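Local coordinates for protein Tv2483 (Treponema vincentii, PDB 6DET) that binds L-arginine with high selectivity as the solute-binding lipoprotein of what is probably an ABC-type amino-acid uptake system, at residues T67-C70 / R71-I75; A232-E235 / S236-E240. All coordinates share one frame; numbering follows the deposited sequence.

Interaction 1: residues T67-C70 / R71-I75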
loop_
_atom_site.group_PDB
_atom_site.type_symbol
_atom_site.label_atom_id
_atom_site.label_comp_id
_atom_site.label_asym_id
_atom_site.label_seq_id
_atom_site.Cartn_x
_atom_site.Cartn_y
_atom_site.Cartn_z
ATOM N N THR A 67 -12.323 6.080 7.925
ATOM C CA THR A 67 -13.161 6.406 9.076
ATOM C C THR A 67 -14.124 7.542 8.739
ATOM O O THR A 67 -15.315 7.488 9.079
ATOM C CB THR A 67 -12.286 6.781 10.276
ATOM O OG1 THR A 67 -11.476 5.659 10.663
ATOM C CG2 THR A 67 -13.141 7.197 11.463
ATOM N N GLU A 68 -13.624 8.585 8.063
ATOM C CA GLU A 68 -14.449 9.744 7.739
ATOM C C GLU A 68 -15.404 9.424 6.595
ATOM O O GLU A 68 -16.568 9.841 6.614
ATOM C CB GLU A 68 -13.553 10.941 7.390
ATOM C CG GLU A 68 -14.307 12.158 6.862
ATOM C CD GLU A 68 -15.312 12.719 7.847
ATOM O OE1 GLU A 68 -15.355 12.270 9.019
ATOM O OE2 GLU A 68 -16.085 13.630 7.443
ATOM N N LEU A 69 -14.930 8.677 5.599
ATOM C CA LEU A 69 -15.793 8.256 4.509
ATOM C C LEU A 69 -16.996 7.477 5.033
ATOM O O LEU A 69 -18.139 7.754 4.658
ATOM C CB LEU A 69 -14.998 7.416 3.531
ATOM C CG LEU A 69 -15.839 6.848 2.403
ATOM C CD1 LEU A 69 -15.284 7.261 1.058
ATOM C CD2 LEU A 69 -15.840 5.357 2.559
ATOM N N CYS A 70 -16.754 6.490 5.906
ATOM C CA CYS A 70 -17.862 5.706 6.444
ATOM C C CYS A 70 -18.760 6.566 7.321
ATOM O O CYS A 70 -19.990 6.404 7.316
ATOM C CB CYS A 70 -17.304 4.495 7.220
ATOM S SG CYS A 70 -16.632 3.218 6.196
ATOM N N ARG A 71 -18.181 7.530 8.047
ATOM C CA ARG A 71 -19.026 8.418 8.826
ATOM C C ARG A 71 -20.003 9.147 7.917
ATOM O O ARG A 71 -21.197 9.221 8.206
ATOM C CB ARG A 71 -18.202 9.432 9.613
ATOM C CG ARG A 71 -19.084 10.291 10.528
ATOM C CD ARG A 71 -18.313 11.443 11.123
ATOM N NE ARG A 71 -18.018 12.449 10.109
ATOM C CZ ARG A 71 -18.885 13.377 9.709
ATOM N NH1 ARG A 71 -20.087 13.433 10.250
ATOM N NH2 ARG A 71 -18.551 14.249 8.768
ATOM N N ARG A 72 -19.502 9.690 6.809
ATOM C CA ARG A 72 -20.381 10.414 5.892
ATOM C C ARG A 72 -21.429 9.504 5.269
ATOM O O ARG A 72 -22.533 9.971 4.942
ATOM C CB ARG A 72 -19.551 11.088 4.798
ATOM C CG ARG A 72 -18.720 12.237 5.314
ATOM C CD ARG A 72 -17.935 12.962 4.218
ATOM N NE ARG A 72 -16.980 13.901 4.791
ATOM C CZ ARG A 72 -16.512 14.980 4.169
ATOM N NH1 ARG A 72 -16.922 15.275 2.940
ATOM N NH2 ARG A 72 -15.625 15.760 4.777
ATOM N N LEU A 73 -21.096 8.236 5.030
ATOM C CA LEU A 73 -22.047 7.284 4.457
ATOM C C LEU A 73 -23.005 6.696 5.476
ATOM O O LEU A 73 -23.934 5.961 5.092
ATOM C CB LEU A 73 -21.304 6.155 3.754
ATOM C CG LEU A 73 -20.615 6.563 2.452
ATOM C CD1 LEU A 73 -19.766 5.446 1.950
ATOM C CD2 LEU A 73 -21.671 6.966 1.388
ATOM N N GLY A 74 -22.848 7.029 6.752
ATOM C CA GLY A 74 -23.767 6.514 7.754
ATOM C C GLY A 74 -23.551 5.055 8.107
ATOM O O GLY A 74 -24.491 4.396 8.576
ATOM N N ILE A 75 -22.324 4.545 7.950
ATOM C CA ILE A 75 -22.001 3.139 8.150
ATOM C C ILE A 75 -20.780 3.048 9.052
ATOM O O ILE A 75 -19.986 3.989 9.158
ATOM C CB ILE A 75 -21.734 2.391 6.816
ATOM C CG1 ILE A 75 -20.499 2.946 6.099
ATOM C CG2 ILE A 75 -22.972 2.471 5.909
ATOM C CD1 ILE A 75 -20.210 2.282 4.761
#

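Interaction 2: residues A232-E235 / S236-E240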
loop_
_atom_site.group_PDB
_atom_site.type_symbol
_atom_site.label_atom_id
_atom_site.label_comp_id
_atom_site.label_asym_id
_atom_site.label_seq_id
_atom_site.Cartn_x
_atom_site.Cartn_y
_atom_site.Cartn_z
ATOM N N ALA A 232 -18.598 3.020 -6.849
ATOM C CA ALA A 232 -19.100 4.333 -7.263
ATOM C C ALA A 232 -19.511 5.183 -6.065
ATOM O O ALA A 232 -19.246 6.390 -6.035
ATOM C CB ALA A 232 -20.285 4.186 -8.220
ATOM N N LYS A 233 -20.185 4.579 -5.080
ATOM C CA LYS A 233 -20.574 5.323 -3.885
ATOM C C LYS A 233 -19.347 5.835 -3.156
ATOM O O LYS A 233 -19.273 7.006 -2.760
ATOM C CB LYS A 233 -21.408 4.431 -2.949
ATOM C CG LYS A 233 -22.318 5.194 -2.021
ATOM C CD LYS A 233 -23.557 5.587 -2.771
ATOM C CE LYS A 233 -24.480 6.425 -1.960
ATOM N NZ LYS A 233 -25.627 6.816 -2.800
ATOM N N ILE A 234 -18.379 4.939 -2.945
ATOM C CA ILE A 234 -17.124 5.280 -2.283
ATOM C C ILE A 234 -16.430 6.419 -3.020
ATOM O O ILE A 234 -15.977 7.397 -2.417
ATOM C CB ILE A 234 -16.221 4.044 -2.227
ATOM C CG1 ILE A 234 -16.829 2.938 -1.338
ATOM C CG2 ILE A 234 -14.808 4.456 -1.765
ATOM C CD1 ILE A 234 -16.881 3.239 0.041
ATOM N N GLU A 235 -16.338 6.303 -4.335
ATOM C CA GLU A 235 -15.625 7.320 -5.101
ATOM C C GLU A 235 -16.321 8.673 -4.998
ATOM O O GLU A 235 -15.658 9.716 -4.946
ATOM C CB GLU A 235 -15.493 6.875 -6.553
ATOM C CG GLU A 235 -14.467 5.767 -6.732
ATOM C CD GLU A 235 -14.311 5.330 -8.164
ATOM O OE1 GLU A 235 -15.308 5.391 -8.929
ATOM O OE2 GLU A 235 -13.185 4.935 -8.524
ATOM N N SER A 236 -17.656 8.683 -4.937
ATOM C CA SER A 236 -18.353 9.956 -4.816
ATOM C C SER A 236 -17.982 10.676 -3.523
ATOM O O SER A 236 -17.795 11.898 -3.511
ATOM C CB SER A 236 -19.861 9.732 -4.873
ATOM O OG SER A 236 -20.517 10.978 -4.826
ATOM N N VAL A 237 -17.898 9.937 -2.420
ATOM C CA VAL A 237 -17.556 10.539 -1.136
ATOM C C VAL A 237 -16.082 10.928 -1.089
ATOM O O VAL A 237 -15.721 11.976 -0.531
ATOM C CB VAL A 237 -17.918 9.579 0.002
ATOM C CG1 VAL A 237 -17.563 10.214 1.329
ATOM C CG2 VAL A 237 -19.413 9.248 -0.069
ATOM N N LEU A 238 -15.201 10.076 -1.616
ATOM C CA LEU A 238 -13.784 10.434 -1.678
ATOM C C LEU A 238 -13.584 11.752 -2.417
ATOM O O LEU A 238 -12.743 12.569 -2.029
ATOM C CB LEU A 238 -12.982 9.336 -2.371
ATOM C CG LEU A 238 -12.763 8.034 -1.578
ATOM C CD1 LEU A 238 -11.992 6.998 -2.410
ATOM C CD2 LEU A 238 -12.042 8.329 -0.247
ATOM N N ALA A 239 -14.317 11.954 -3.511
ATOM C CA ALA A 239 -14.180 13.201 -4.264
ATOM C C ALA A 239 -14.584 14.394 -3.411
ATOM O O ALA A 239 -13.886 15.417 -3.387
ATOM C CB ALA A 239 -15.004 13.137 -5.545
ATOM N N GLU A 240 -15.704 14.277 -2.699
ATOM C CA GLU A 240 -16.149 15.334 -1.802
ATOM C C GLU A 240 -15.089 15.614 -0.747
ATOM O O GLU A 240 -14.790 16.775 -0.441
ATOM C CB GLU A 240 -17.476 14.920 -1.149
ATOM C CG GLU A 240 -18.079 15.915 -0.150
ATOM C CD GLU A 240 -19.360 15.389 0.522
ATOM O OE1 GLU A 240 -19.260 14.600 1.486
ATOM O OE2 GLU A 240 -20.471 15.756 0.079
#

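Interaction 1: residues T67-C70 / R71-I75
E68 meets R71 and R72 in a salt-bridge network on the last turns of helix 61-73, which closes in a Schellman motif at G74. The carboxylate of E68 takes R71 side-on, one oxygen to each nitrogen. R71 NE reaches E68 OE1 at 2.9 Å on its syn side, nearly straight at 174°, and R71 NH2 reaches E68 OE2, also syn. The two flat groups are 31° apart, so the grip is slightly twisted. A bend at chi3 (71°) turns the R71 guanidinium back toward the glutamate one turn earlier. R72 arrives differently: its extended chain brings NE to the anti side of E68 OE2 at 2.8 Å, with the guanidinium almost perpendicular to the carboxylate. E68 OE2 thus accepts from both arginines, which would probably stabilise its negative charge. R72 NH1 goes on to E240 and D244, tying the network to helix 228-243 and the residues just after it.

Backbone bonds run from R71 N to T67 O, R72 N to E68 O and L73 N to L69 O. G74, with positive phi, turns the chain out of the helix, and I75 N returns to C70 O at 3.1 Å.

Among the apolar groups, L69 and L73 lie side by side, CD2 to CD1 at 4.0 Å. Past the turn, I75 folds back over C70, its CG1 3.7 Å from C70 CB.

Interaction 2: residues A232-E235 / S236-E240
This is an i to i+4 contact within one alpha-helix, between successive turns of helix 228-243, where I234 and L238 share the face turned to helix 61-73. Their side chains run alongside each other and point the same way, with I234 CG2 3.8 Å from L238 CD1. I234 CG2 stands opposite its own backbone N and beside the carbonyl carbon, which carries this methyl forward along the helix to the next turn. L238 also lies against the backbone it follows: its CG is 3.4 Å from I234 O, close beside the carbonyl that its own amide uses.

Four consecutive backbone bonds hold the turns together. L238 N to I234 O is short and straight, 2.9 Å and 172°, and nearly in line with the carbonyl. S236 N to A232 O and A239 N to E235 O are both 3.0 Å, whereas V237 N to K233 O stretches to 3.3 Å. V237 CG2 sits just ahead of that last carbonyl's oxygen, 3.5 Å from K233 O.

E235 sends an extended chain away from the following turn, and its OE2 accepts a hydrogen bond from the backbone N of T117, in the loop between strands 114-115 and 120-129. On the inner face, I234 and V237 pack on L69, V237 also touches L73, and L238 meets I65, so that this part of helix 228-243 lies directly against helix 61-73.

In the fold
Interactions 1 and 2 come in series along the chain, on helices 61-73 and 228-243, yet their centres are only about 11 Å apart and the two helices pack on each other. L69 CD2 sits 3.5 Å from I234 CD1, and L73 CD2 is equally near V237 CG2. At one edge of this apolar seam a salt bridge spans the pair, R72 NH1 to E240 OE1 at 2.8 Å. Helix 61-73 leads into strand 76-81 and helix 228-243 follows strand 215-223, both strands of the large mixed sheet, so the contacts join early and late parts of the solute-binding fold. Both centres lie some 20 Å from the chain's centre.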